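Local coordinates for probable tRNA pseudouridine synthase D (Methanosarcina mazei, PDB 1Z2Z), which probably catalyses the isomerisation of uridine 13 in transfer RNA to pseudouridine, at residues A[35-40]-A[83-88]; A[192-197]-A[373-378]; A[214-219]-A[231-236]; A[316-319]-A[325-328]. All coordinates share one frame; numbering follows the deposited sequence.

Contact 1. Residues A[35-40]-A[83-88]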
loop_
_atom_site.group_PDB
_atom_site.type_symbol
_atom_site.label_atom_id
_atom_site.label_comp_id
_atom_site.label_asym_id
_atom_site.label_seq_id
_atom_site.Cartn_x
_atom_site.Cartn_y
_atom_site.Cartn_z
ATOM N N VAL A 35 -6.748 -8.944 -12.662
ATOM C CA VAL A 35 -7.381 -7.993 -11.759
ATOM C C VAL A 35 -8.607 -7.395 -12.419
ATOM O O VAL A 35 -8.475 -6.627 -13.366
ATOM C CB VAL A 35 -6.440 -6.839 -11.430
ATOM C CG1 VAL A 35 -7.102 -5.905 -10.455
ATOM C CG2 VAL A 35 -5.140 -7.365 -10.901
ATOM N N LYS A 36 -9.791 -7.734 -11.916
ATOM C CA LYS A 36 -11.036 -7.217 -12.483
ATOM C C LYS A 36 -11.719 -6.289 -11.484
ATOM O O LYS A 36 -12.111 -6.720 -10.409
ATOM C CB LYS A 36 -11.993 -8.362 -12.823
ATOM C CG LYS A 36 -11.448 -9.414 -13.767
ATOM C CD LYS A 36 -12.529 -10.427 -14.104
ATOM C CE LYS A 36 -12.021 -11.479 -15.096
ATOM N NZ LYS A 36 -13.091 -12.405 -15.615
ATOM N N GLU A 37 -11.885 -5.025 -11.861
ATOM C CA GLU A 37 -12.500 -4.014 -11.004
ATOM C C GLU A 37 -13.986 -4.212 -10.707
ATOM O O GLU A 37 -14.730 -4.730 -11.537
ATOM C CB GLU A 37 -12.302 -2.652 -11.645
ATOM C CG GLU A 37 -12.764 -1.499 -10.808
ATOM C CD GLU A 37 -12.929 -0.231 -11.615
ATOM O OE1 GLU A 37 -13.972 -0.092 -12.291
ATOM O OE2 GLU A 37 -12.005 0.607 -11.584
ATOM N N ILE A 38 -14.416 -3.806 -9.511
ATOM C CA ILE A 38 -15.831 -3.909 -9.144
ATOM C C ILE A 38 -16.313 -2.479 -9.006
ATOM O O ILE A 38 -15.832 -1.739 -8.159
ATOM C CB ILE A 38 -16.024 -4.642 -7.817
ATOM C CG1 ILE A 38 -15.183 -5.920 -7.811
ATOM C CG2 ILE A 38 -17.508 -4.982 -7.622
ATOM C CD1 ILE A 38 -15.186 -6.639 -6.491
ATOM N N THR A 39 -17.264 -2.088 -9.840
ATOM C CA THR A 39 -17.757 -0.720 -9.837
ATOM C C THR A 39 -18.741 -0.384 -8.722
ATOM O O THR A 39 -19.407 -1.269 -8.185
ATOM C CB THR A 39 -18.450 -0.409 -11.184
ATOM O OG1 THR A 39 -18.377 0.993 -11.453
ATOM C CG2 THR A 39 -19.922 -0.824 -11.146
ATOM N N ASN A 40 -18.824 0.897 -8.361
ATOM C CA ASN A 40 -19.803 1.310 -7.362
ATOM C C ASN A 40 -20.748 2.313 -8.000
ATOM O O ASN A 40 -21.667 2.791 -7.357
ATOM C CB ASN A 40 -19.156 1.920 -6.105
ATOM C CG ASN A 40 -18.436 3.223 -6.372
ATOM O OD1 ASN A 40 -18.899 4.072 -7.138
ATOM N ND2 ASN A 40 -17.300 3.400 -5.712
ATOM N N GLY A 83 -9.054 3.869 -10.793
ATOM C CA GLY A 83 -7.855 3.415 -10.103
ATOM C C GLY A 83 -6.853 2.786 -11.060
ATOM O O GLY A 83 -7.233 2.014 -11.930
ATOM N N THR A 84 -5.571 3.083 -10.909
ATOM C CA THR A 84 -4.596 2.517 -11.825
ATOM C C THR A 84 -4.223 1.041 -11.629
ATOM O O THR A 84 -3.594 0.674 -10.642
ATOM C CB THR A 84 -3.327 3.354 -11.829
ATOM O OG1 THR A 84 -3.634 4.671 -12.294
ATOM C CG2 THR A 84 -2.291 2.737 -12.756
ATOM N N LYS A 85 -4.590 0.200 -12.595
ATOM C CA LYS A 85 -4.291 -1.224 -12.513
ATOM C C LYS A 85 -2.875 -1.510 -12.998
ATOM O O LYS A 85 -2.300 -0.749 -13.788
ATOM C CB LYS A 85 -5.295 -2.025 -13.335
ATOM C CG LYS A 85 -6.709 -1.493 -13.277
ATOM C CD LYS A 85 -7.315 -1.565 -11.889
ATOM C CE LYS A 85 -8.607 -0.748 -11.824
ATOM N NZ LYS A 85 -9.445 -1.012 -10.604
ATOM N N ASP A 86 -2.317 -2.617 -12.509
ATOM C CA ASP A 86 -0.957 -3.057 -12.849
ATOM C C ASP A 86 -0.751 -3.265 -14.348
ATOM O O ASP A 86 -1.592 -3.847 -15.039
ATOM C CB ASP A 86 -0.631 -4.382 -12.141
ATOM C CG ASP A 86 -0.377 -4.225 -10.651
ATOM O OD1 ASP A 86 -0.643 -5.206 -9.910
ATOM O OD2 ASP A 86 0.099 -3.147 -10.224
ATOM N N LYS A 87 0.396 -2.789 -14.819
ATOM C CA LYS A 87 0.814 -2.914 -16.205
ATOM C C LYS A 87 1.006 -4.414 -16.513
ATOM O O LYS A 87 0.233 -5.000 -17.283
ATOM C CB LYS A 87 2.104 -2.088 -16.407
ATOM C CG LYS A 87 3.245 -2.696 -17.226
ATOM C CD LYS A 87 2.896 -2.907 -18.696
ATOM C CE LYS A 87 4.141 -3.146 -19.535
ATOM N NZ LYS A 87 4.883 -1.882 -19.701
ATOM N N ARG A 88 1.994 -5.048 -15.884
ATOM C CA ARG A 88 2.226 -6.468 -16.127
ATOM C C ARG A 88 1.090 -7.338 -15.624
ATOM O O ARG A 88 1.246 -8.041 -14.625
ATOM C CB ARG A 88 3.534 -6.947 -15.478
ATOM C CG ARG A 88 3.923 -8.372 -15.916
ATOM C CD ARG A 88 5.403 -8.707 -15.682
ATOM N NE ARG A 88 5.745 -10.067 -16.122
ATOM C CZ ARG A 88 5.773 -10.473 -17.394
ATOM N NH1 ARG A 88 5.484 -9.631 -18.374
ATOM N NH2 ARG A 88 6.084 -11.728 -17.684
#
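Glu37 and Lys85 form a salt bridge, the hydrogen-bonded ion pair that links residues 35-40 to the loop 83-88. Lys85 NZ donates to Glu37 OE2 over 3.2 Å and meets that oxygen on its anti side, 20° out of the carboxylate plane. The two side chains cross at about a right angle: Glu37 is extended, with CG anti to the backbone N (chi1 -174°), whereas Lys85 bends at chi2 (-64°) before it straightens toward the strand. A second, weak hydrogen bond runs from Lys85 NZ to Asn133 OD1. The other carboxylate oxygen, Glu37 OE1, accepts the backbone N-H of Lys94, which ties the acid to the neighbouring strand and limits its rotation.

Beyond the ion pair the two chains merely border each other, the ammonium lying alongside the stem of the acid, with Lys85 NZ 3.4 Å from Glu37 CG. Replacing Glu37 by alanine removes the carboxylate, which would probably leave the Lys85 ammonium with no acid opposite it and the N-H of Lys94 without its side-chain acceptor.

Asp86, the predicted nucleophile, directly follows Lys85 and is salt-bridged through OD1 to Arg27, which places the ion pair next to the probable active site. In the mixed sheet, strand 33-39 runs parallel to 90-98 and antiparallel to 130-142; the loop joins strand 79-81 to 90-98, and Lys85 packs on Leu130, Thr91 and Gln93 of the two flanking strands.

Contact 2. Residues A[192-197]-A[373-378]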
loop_
_atom_site.group_PDB
_atom_site.type_symbol
_atom_site.label_atom_id
_atom_site.label_comp_id
_atom_site.label_asym_id
_atom_site.label_seq_id
_atom_site.Cartn_x
_atom_site.Cartn_y
_atom_site.Cartn_z
ATOM N N GLY A 192 14.493 15.286 15.879
ATOM C CA GLY A 192 15.007 16.639 15.786
ATOM C C GLY A 192 16.060 16.808 14.709
ATOM O O GLY A 192 16.335 17.921 14.272
ATOM N N ASN A 193 16.658 15.709 14.269
ATOM C CA ASN A 193 17.687 15.789 13.241
ATOM C C ASN A 193 17.139 16.148 11.869
ATOM O O ASN A 193 16.289 15.444 11.329
ATOM C CB ASN A 193 18.426 14.464 13.139
ATOM C CG ASN A 193 19.171 14.129 14.396
ATOM O OD1 ASN A 193 20.139 14.804 14.755
ATOM N ND2 ASN A 193 18.724 13.085 15.086
ATOM N N PHE A 194 17.622 17.248 11.306
ATOM C CA PHE A 194 17.185 17.638 9.975
ATOM C C PHE A 194 18.330 17.476 8.989
ATOM O O PHE A 194 18.128 17.513 7.776
ATOM C CB PHE A 194 16.663 19.073 9.967
ATOM C CG PHE A 194 15.231 19.185 10.398
ATOM C CD1 PHE A 194 14.881 19.064 11.738
ATOM C CD2 PHE A 194 14.227 19.393 9.458
ATOM C CE1 PHE A 194 13.551 19.141 12.135
ATOM C CE2 PHE A 194 12.894 19.471 9.844
ATOM C CZ PHE A 194 12.557 19.348 11.186
ATOM N N GLU A 195 19.528 17.282 9.532
ATOM C CA GLU A 195 20.737 17.078 8.741
ATOM C C GLU A 195 20.666 15.696 8.097
ATOM O O GLU A 195 21.166 15.482 6.990
ATOM C CB GLU A 195 21.971 17.140 9.645
ATOM C CG GLU A 195 23.283 16.888 8.918
ATOM C CD GLU A 195 23.968 18.170 8.504
ATOM O OE1 GLU A 195 24.793 18.138 7.560
ATOM O OE2 GLU A 195 23.688 19.211 9.137
ATOM N N LYS A 196 20.047 14.759 8.811
ATOM C CA LYS A 196 19.903 13.393 8.332
ATOM C C LYS A 196 18.606 13.197 7.552
ATOM O O LYS A 196 18.599 12.541 6.512
ATOM C CB LYS A 196 19.964 12.411 9.510
ATOM C CG LYS A 196 21.272 12.479 10.308
ATOM C CD LYS A 196 22.485 12.208 9.413
ATOM C CE LYS A 196 23.802 12.417 10.147
ATOM N NZ LYS A 196 24.976 12.178 9.257
ATOM N N ALA A 197 17.514 13.768 8.049
ATOM C CA ALA A 197 16.219 13.644 7.383
ATOM C C ALA A 197 16.273 14.211 5.968
ATOM O O ALA A 197 15.622 13.696 5.057
ATOM C CB ALA A 197 15.140 14.360 8.188
ATOM N N ILE A 373 6.785 18.672 15.270
ATOM C CA ILE A 373 7.943 19.308 14.672
ATOM C C ILE A 373 7.942 20.818 14.918
ATOM O O ILE A 373 7.055 21.523 14.443
ATOM C CB ILE A 373 7.976 19.041 13.152
ATOM C CG1 ILE A 373 8.047 17.534 12.885
ATOM C CG2 ILE A 373 9.170 19.737 12.526
ATOM C CD1 ILE A 373 6.809 16.758 13.289
ATOM N N GLU A 374 8.931 21.311 15.663
ATOM C CA GLU A 374 9.029 22.743 15.943
ATOM C C GLU A 374 9.325 23.509 14.657
ATOM O O GLU A 374 8.594 24.427 14.292
ATOM C CB GLU A 374 10.135 23.033 16.973
ATOM C CG GLU A 374 9.889 22.461 18.372
ATOM C CD GLU A 374 11.019 22.775 19.349
ATOM O OE1 GLU A 374 12.167 22.353 19.104
ATOM O OE2 GLU A 374 10.761 23.443 20.368
ATOM N N LYS A 375 10.397 23.125 13.970
ATOM C CA LYS A 375 10.793 23.780 12.725
ATOM C C LYS A 375 9.637 23.769 11.721
ATOM O O LYS A 375 9.358 24.779 11.071
ATOM C CB LYS A 375 12.005 23.064 12.125
ATOM C CG LYS A 375 13.060 22.664 13.146
ATOM C CD LYS A 375 13.788 23.866 13.704
ATOM C CE LYS A 375 14.626 24.529 12.628
ATOM N NZ LYS A 375 15.464 25.638 13.157
ATOM N N PHE A 376 8.975 22.619 11.599
ATOM C CA PHE A 376 7.844 22.459 10.686
ATOM C C PHE A 376 6.591 21.933 11.370
ATOM O O PHE A 376 6.264 20.748 11.268
ATOM C CB PHE A 376 8.192 21.518 9.533
ATOM C CG PHE A 376 8.754 22.213 8.342
ATOM C CD1 PHE A 376 8.254 21.955 7.073
ATOM C CD2 PHE A 376 9.784 23.135 8.487
ATOM C CE1 PHE A 376 8.770 22.608 5.959
ATOM C CE2 PHE A 376 10.311 23.796 7.383
ATOM C CZ PHE A 376 9.803 23.532 6.113
ATOM N N PRO A 377 5.857 22.816 12.062
ATOM C CA PRO A 377 4.635 22.396 12.752
ATOM C C PRO A 377 3.623 21.762 11.800
ATOM O O PRO A 377 3.045 20.719 12.105
ATOM C CB PRO A 377 4.132 23.698 13.365
ATOM C CG PRO A 377 4.595 24.729 12.377
ATOM C CD PRO A 377 6.003 24.282 12.093
ATOM N N GLU A 378 3.421 22.400 10.649
ATOM C CA GLU A 378 2.480 21.920 9.634
ATOM C C GLU A 378 2.799 20.463 9.316
ATOM O O GLU A 378 1.934 19.684 8.909
ATOM C CB GLU A 378 2.603 22.748 8.344
ATOM C CG GLU A 378 3.042 24.208 8.524
ATOM C CD GLU A 378 4.540 24.355 8.759
ATOM O OE1 GLU A 378 5.012 25.494 8.967
ATOM O OE2 GLU A 378 5.251 23.328 8.732
#
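Phe194 reaches from the start of helix 194-202 to Ile373 and Lys375, in the loop that follows helix 352-363. Ahead of it, Gly192 ends helix 182-191 in a Schellman motif; its positive phi (109°) would jam a CB against the preceding carbonyl, and its own carbonyl O lies in plane at the edge of the Phe194 ring. Asn193 then leads into the new helix and makes a weak hydrogen bond through ND2 to Glu191 OE2.

At Phe194 the chain meets the loop. The ring atom CZ touches Ile373 CG2 at 3.7 Å, the methyl lying at the ring edge near its plane. With CG1 turned beside the backbone N, the CG2 methyl is the branch of Ile373 that faces the ring. Lys375 approaches obliquely with the aliphatic part of its chain: CG is 3.7 Å from Phe194 CE1, and CB is 3.9 Å from CZ. Bends at chi2 and chi3 (-70° and -67°) then carry its ammonium end away from the ring. Ile189 of helix 182-191 touches both Phe194 and Ile373, and Ala197, one turn on, packs against the same helix.

This is plain apolar packing away from the predicted nucleophile: an aromatic residue just after a tight helix-to-helix turn, packed on a loop some 180 residues later in the same TruD family region.

Contact 3. Residues A[214-219]-A[231-236]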
loop_
_atom_site.group_PDB
_atom_site.type_symbol
_atom_site.label_atom_id
_atom_site.label_comp_id
_atom_site.label_asym_id
_atom_site.label_seq_id
_atom_site.Cartn_x
_atom_site.Cartn_y
_atom_site.Cartn_z
ATOM N N LYS A 214 22.242 5.680 -8.656
ATOM C CA LYS A 214 22.659 5.111 -7.384
ATOM C C LYS A 214 24.000 5.730 -6.996
ATOM O O LYS A 214 24.297 5.883 -5.816
ATOM C CB LYS A 214 22.814 3.589 -7.505
ATOM C CG LYS A 214 23.190 2.875 -6.207
ATOM C CD LYS A 214 23.928 1.562 -6.475
ATOM C CE LYS A 214 23.123 0.596 -7.338
ATOM N NZ LYS A 214 23.984 -0.524 -7.830
ATOM N N ASN A 215 24.808 6.087 -7.992
ATOM C CA ASN A 215 26.113 6.689 -7.726
ATOM C C ASN A 215 26.052 8.211 -7.642
ATOM O O ASN A 215 27.022 8.861 -7.251
ATOM C CB ASN A 215 27.136 6.254 -8.789
ATOM C CG ASN A 215 27.835 4.949 -8.429
ATOM O OD1 ASN A 215 27.197 3.903 -8.307
ATOM N ND2 ASN A 215 29.153 5.011 -8.248
ATOM N N ALA A 216 24.911 8.777 -8.010
ATOM C CA ALA A 216 24.736 10.219 -7.945
ATOM C C ALA A 216 24.456 10.610 -6.494
ATOM O O ALA A 216 25.024 11.577 -5.988
ATOM C CB ALA A 216 23.584 10.644 -8.833
ATOM N N ARG A 217 23.580 9.845 -5.841
ATOM C CA ARG A 217 23.203 10.067 -4.443
ATOM C C ARG A 217 24.376 9.743 -3.541
ATOM O O ARG A 217 24.677 10.473 -2.600
ATOM C CB ARG A 217 22.016 9.178 -4.052
ATOM C CG ARG A 217 20.716 9.495 -4.777
ATOM C CD ARG A 217 19.619 8.528 -4.369
ATOM N NE ARG A 217 18.411 8.682 -5.180
ATOM C CZ ARG A 217 17.517 9.654 -5.031
ATOM N NH1 ARG A 217 17.682 10.576 -4.091
ATOM N NH2 ARG A 217 16.456 9.708 -5.825
ATOM N N GLN A 218 25.030 8.628 -3.833
ATOM C CA GLN A 218 26.186 8.195 -3.070
ATOM C C GLN A 218 27.238 9.295 -3.058
ATOM O O GLN A 218 27.933 9.488 -2.064
ATOM C CB GLN A 218 26.783 6.944 -3.709
ATOM C CG GLN A 218 26.880 5.756 -2.780
ATOM C CD GLN A 218 27.579 6.102 -1.493
ATOM O OE1 GLN A 218 28.526 6.884 -1.483
ATOM N NE2 GLN A 218 27.126 5.514 -0.399
ATOM N N PHE A 219 27.350 10.015 -4.170
ATOM C CA PHE A 219 28.332 11.079 -4.279
ATOM C C PHE A 219 28.113 12.167 -3.251
ATOM O O PHE A 219 28.954 12.391 -2.384
ATOM C CB PHE A 219 28.303 11.710 -5.668
ATOM C CG PHE A 219 29.342 12.782 -5.860
ATOM C CD1 PHE A 219 30.653 12.451 -6.163
ATOM C CD2 PHE A 219 29.012 14.126 -5.718
ATOM C CE1 PHE A 219 31.626 13.442 -6.306
ATOM C CE2 PHE A 219 29.981 15.120 -5.858
ATOM C CZ PHE A 219 31.282 14.776 -6.158
ATOM N N LYS A 231 23.912 18.797 -10.869
ATOM C CA LYS A 231 24.540 18.638 -12.177
ATOM C C LYS A 231 24.501 17.179 -12.636
ATOM O O LYS A 231 24.534 16.904 -13.834
ATOM C CB LYS A 231 25.998 19.122 -12.122
ATOM C CG LYS A 231 26.784 18.984 -13.431
ATOM C CD LYS A 231 26.474 20.105 -14.421
ATOM C CE LYS A 231 27.152 19.868 -15.771
ATOM N NZ LYS A 231 26.590 18.674 -16.473
ATOM N N THR A 232 24.423 16.255 -11.677
ATOM C CA THR A 232 24.397 14.817 -11.967
ATOM C C THR A 232 22.988 14.192 -11.874
ATOM O O THR A 232 22.628 13.330 -12.678
ATOM C CB THR A 232 25.401 14.045 -11.019
ATOM O OG1 THR A 232 25.444 12.655 -11.373
ATOM C CG2 THR A 232 24.989 14.173 -9.550
ATOM N N TYR A 233 22.195 14.644 -10.907
ATOM C CA TYR A 233 20.846 14.123 -10.712
ATOM C C TYR A 233 19.934 14.326 -11.921
ATOM O O TYR A 233 19.737 15.454 -12.393
ATOM C CB TYR A 233 20.194 14.761 -9.481
ATOM C CG TYR A 233 20.589 14.171 -8.135
ATOM C CD1 TYR A 233 21.927 14.094 -7.740
ATOM C CD2 TYR A 233 19.611 13.760 -7.226
ATOM C CE1 TYR A 233 22.280 13.633 -6.467
ATOM C CE2 TYR A 233 19.947 13.300 -5.951
ATOM C CZ TYR A 233 21.282 13.242 -5.576
ATOM O OH TYR A 233 21.615 12.835 -4.305
ATOM N N PRO A 234 19.357 13.225 -12.435
ATOM C CA PRO A 234 18.468 13.324 -13.592
ATOM C C PRO A 234 17.234 14.147 -13.244
ATOM O O PRO A 234 16.747 14.112 -12.109
ATOM C CB PRO A 234 18.151 11.864 -13.905
ATOM C CG PRO A 234 18.180 11.224 -12.557
ATOM C CD PRO A 234 19.404 11.844 -11.923
ATOM N N LEU A 235 16.749 14.897 -14.234
ATOM C CA LEU A 235 15.578 15.765 -14.089
ATOM C C LEU A 235 14.380 14.995 -13.548
ATOM O O LEU A 235 13.430 15.584 -13.033
ATOM C CB LEU A 235 15.223 16.383 -15.445
ATOM C CG LEU A 235 16.281 17.272 -16.098
ATOM C CD1 LEU A 235 15.988 17.399 -17.586
ATOM C CD2 LEU A 235 16.304 18.630 -15.423
ATOM N N ARG A 236 14.438 13.676 -13.680
ATOM C CA ARG A 236 13.380 12.801 -13.205
ATOM C C ARG A 236 13.078 13.061 -11.730
ATOM O O ARG A 236 11.926 12.972 -11.303
ATOM C CB ARG A 236 13.796 11.343 -13.415
ATOM C CG ARG A 236 12.906 10.319 -12.741
ATOM C CD ARG A 236 13.241 8.923 -13.230
ATOM N NE ARG A 236 14.648 8.577 -13.026
ATOM C CZ ARG A 236 15.165 8.164 -11.870
ATOM N NH1 ARG A 236 14.391 8.038 -10.800
ATOM N NH2 ARG A 236 16.458 7.875 -11.784
#
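The Tyr233 ring and the Arg217 guanidinium stand 74° apart, the ring presenting CE2 over one face of the guanidinium, 4.0 Å from Arg217 NH1. Around the ring itself the neighbours come in obliquely: Ala216 O lies 3.5 Å from Tyr233 CE1, and Arg217 CG lies 3.9 Å from Tyr233 CZ. The phenol end rests against the helix backbone, with Tyr233 OH 3.2 Å from Arg217 CA, and its hydrogen bond goes beyond this surface to the carbonyl O of Ile202. Arg217 likewise spends its polar end elsewhere, in salt bridges from NE to Glu209 and from NH2 to Glu240. Its chain stays extended from CG to NE (chi2 178°, chi3 -172°), which carries the guanidinium past the ring to these acids.

Two consecutive helices, 213-223 and 226-232, are folded back on each other here, and Tyr233 is the first residue to leave the second one. Between residues 214-219 and 231-236 the nearest CA atoms are those of Ala216 and Thr232, 6.1 Å apart. Small groups fill this point: Ala216 CB touches Thr232 OG1 at 3.7 Å and Thr232 CG2 at 3.9 Å. Ala216 CB also packs 4.0 Å from Tyr233 CD1.

With a serine in place of Tyr233, Ala216 and the stem of Arg217 would probably lose the ring they pack on, and the carbonyl of Ile202 its phenol partner. The Tyr233 side chain also touches Val220 of helix 213-223 and Glu240 near the start of helix 238-249.

Contact 4. Residues A[316-319]-A[325-328]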
loop_
_atom_site.group_PDB
_atom_site.type_symbol
_atom_site.label_atom_id
_atom_site.label_comp_id
_atom_site.label_asym_id
_atom_site.label_seq_id
_atom_site.Cartn_x
_atom_site.Cartn_y
_atom_site.Cartn_z
ATOM N N GLU A 316 -14.766 3.955 20.260
ATOM C CA GLU A 316 -15.229 3.563 21.591
ATOM C C GLU A 316 -14.211 2.628 22.232
ATOM O O GLU A 316 -13.692 1.723 21.577
ATOM C CB GLU A 316 -16.578 2.840 21.504
ATOM C CG GLU A 316 -17.205 2.529 22.864
ATOM C CD GLU A 316 -18.589 1.905 22.753
ATOM O OE1 GLU A 316 -19.433 2.445 22.001
ATOM O OE2 GLU A 316 -18.842 0.882 23.431
ATOM N N LYS A 317 -13.934 2.838 23.515
ATOM C CA LYS A 317 -12.976 1.995 24.221
ATOM C C LYS A 317 -13.685 0.863 24.972
ATOM O O LYS A 317 -14.562 1.111 25.801
ATOM C CB LYS A 317 -12.157 2.850 25.190
ATOM C CG LYS A 317 -10.962 2.139 25.782
ATOM C CD LYS A 317 -10.040 3.138 26.442
ATOM C CE LYS A 317 -8.709 2.514 26.804
ATOM N NZ LYS A 317 -7.767 3.568 27.274
ATOM N N VAL A 318 -13.309 -0.375 24.671
ATOM C CA VAL A 318 -13.911 -1.540 25.318
ATOM C C VAL A 318 -13.399 -1.728 26.750
ATOM O O VAL A 318 -12.217 -1.513 27.026
ATOM C CB VAL A 318 -13.643 -2.839 24.497
ATOM C CG1 VAL A 318 -12.200 -2.871 24.045
ATOM C CG2 VAL A 318 -13.960 -4.079 25.337
ATOM N N THR A 319 -14.296 -2.113 27.659
ATOM C CA THR A 319 -13.932 -2.335 29.058
ATOM C C THR A 319 -14.276 -3.748 29.512
ATOM O O THR A 319 -14.647 -4.601 28.704
ATOM C CB THR A 319 -14.636 -1.342 30.008
ATOM O OG1 THR A 319 -16.046 -1.381 29.776
ATOM C CG2 THR A 319 -14.116 0.074 29.794
ATOM N N ALA A 325 -20.096 -7.378 24.467
ATOM C CA ALA A 325 -20.861 -6.711 23.412
ATOM C C ALA A 325 -19.962 -6.338 22.229
ATOM O O ALA A 325 -20.370 -6.435 21.070
ATOM C CB ALA A 325 -21.550 -5.462 23.972
HETATM N N MSE A 326 -18.737 -5.913 22.531
HETATM C CA MSE A 326 -17.784 -5.540 21.496
HETATM C C MSE A 326 -17.476 -6.698 20.561
HETATM O O MSE A 326 -17.622 -6.581 19.345
HETATM C CB MSE A 326 -16.487 -5.037 22.125
HETATM C CG MSE A 326 -16.639 -3.677 22.752
HETATM SE SE MSE A 326 -17.586 -2.494 21.535
HETATM C CE MSE A 326 -19.343 -2.553 22.356
ATOM N N ASN A 327 -17.044 -7.817 21.132
ATOM C CA ASN A 327 -16.712 -8.988 20.336
ATOM C C ASN A 327 -17.913 -9.431 19.506
ATOM O O ASN A 327 -17.758 -9.873 18.370
ATOM C CB ASN A 327 -16.251 -10.137 21.239
ATOM C CG ASN A 327 -15.622 -11.283 20.456
ATOM O OD1 ASN A 327 -15.815 -12.456 20.789
ATOM N ND2 ASN A 327 -14.854 -10.949 19.415
ATOM N N ARG A 328 -19.109 -9.301 20.071
ATOM C CA ARG A 328 -20.331 -9.693 19.375
ATOM C C ARG A 328 -20.557 -8.856 18.111
ATOM O O ARG A 328 -21.162 -9.327 17.148
ATOM C CB ARG A 328 -21.527 -9.572 20.325
ATOM C CG ARG A 328 -22.842 -10.116 19.781
ATOM C CD ARG A 328 -23.616 -9.069 18.982
ATOM N NE ARG A 328 -24.956 -9.541 18.626
ATOM C CZ ARG A 328 -25.920 -8.770 18.129
ATOM N NH1 ARG A 328 -27.104 -9.298 17.837
ATOM N NH2 ARG A 328 -25.709 -7.471 17.929
#
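This is a short-range packing contact in which the loop 316-319, between strand 301-302 and helix 323-330, is covered by the second of these elements. Only five residues lie between the two segments, so the chain turns back, and the helix places Met326, present as selenomethionine, against the loop that precedes it. The nearest pair of CA atoms is Val318 and Met326, 6.8 Å apart.

The apolar half of the contact is made by these two side chains, which slide past each other in opposite directions. Val318 CB lies 3.6 Å from Met326 CG, and Val318 CG2 is 3.7 Å from the same carbon. The valine offers the branch that is anti to its backbone N, while CG1 stands between N and the carbonyl carbon (chi1 44°).

Beyond CG, Met326 bends at chi2 (-46°) and again at chi3 (102°), which swings its end toward Glu316. That acid comes from an extended chain at about a right angle, and its OE2 meets Met326 CE at 3.6 Å and SE at 4.1 Å. Elsewhere the loop makes backbone hydrogen bonds, Glu316 with Val301 and Val318 with Gly298, and Lys317 NZ bonds to Ser350 OG.

The chemistry is therefore almost wholly van der Waals. Valine and selenomethionine bury their hydrocarbon against each other, whereas the solvent-exposed carboxylate merely borders the terminal methyl, so between these two segments the contact relies on apolar packing, without an ion pair.

How the contacts relate
Contact 1, beside the predicted nucleophile, rests on an ion pair between a sheet strand and a loop. Contacts 2, 3 and 4 lie farther from the chain's centre: contacts 2 and 4 are mainly apolar packing, while contact 3 sets a tyrosine ring against an arginine whose charge is met outside the contact. Contacts 3 and 4 are buried, 1 and 2 partly so; contacts 2, 3 and 4 each have one exposed residue at their margin. Contacts 3 and 4 are nested in the loop of chain that contact 2 closes; helix 213-223 of contact 3 follows helix 194-202 of contact 2, the nearest atoms of contacts 2 and 3 being about 10 Å apart.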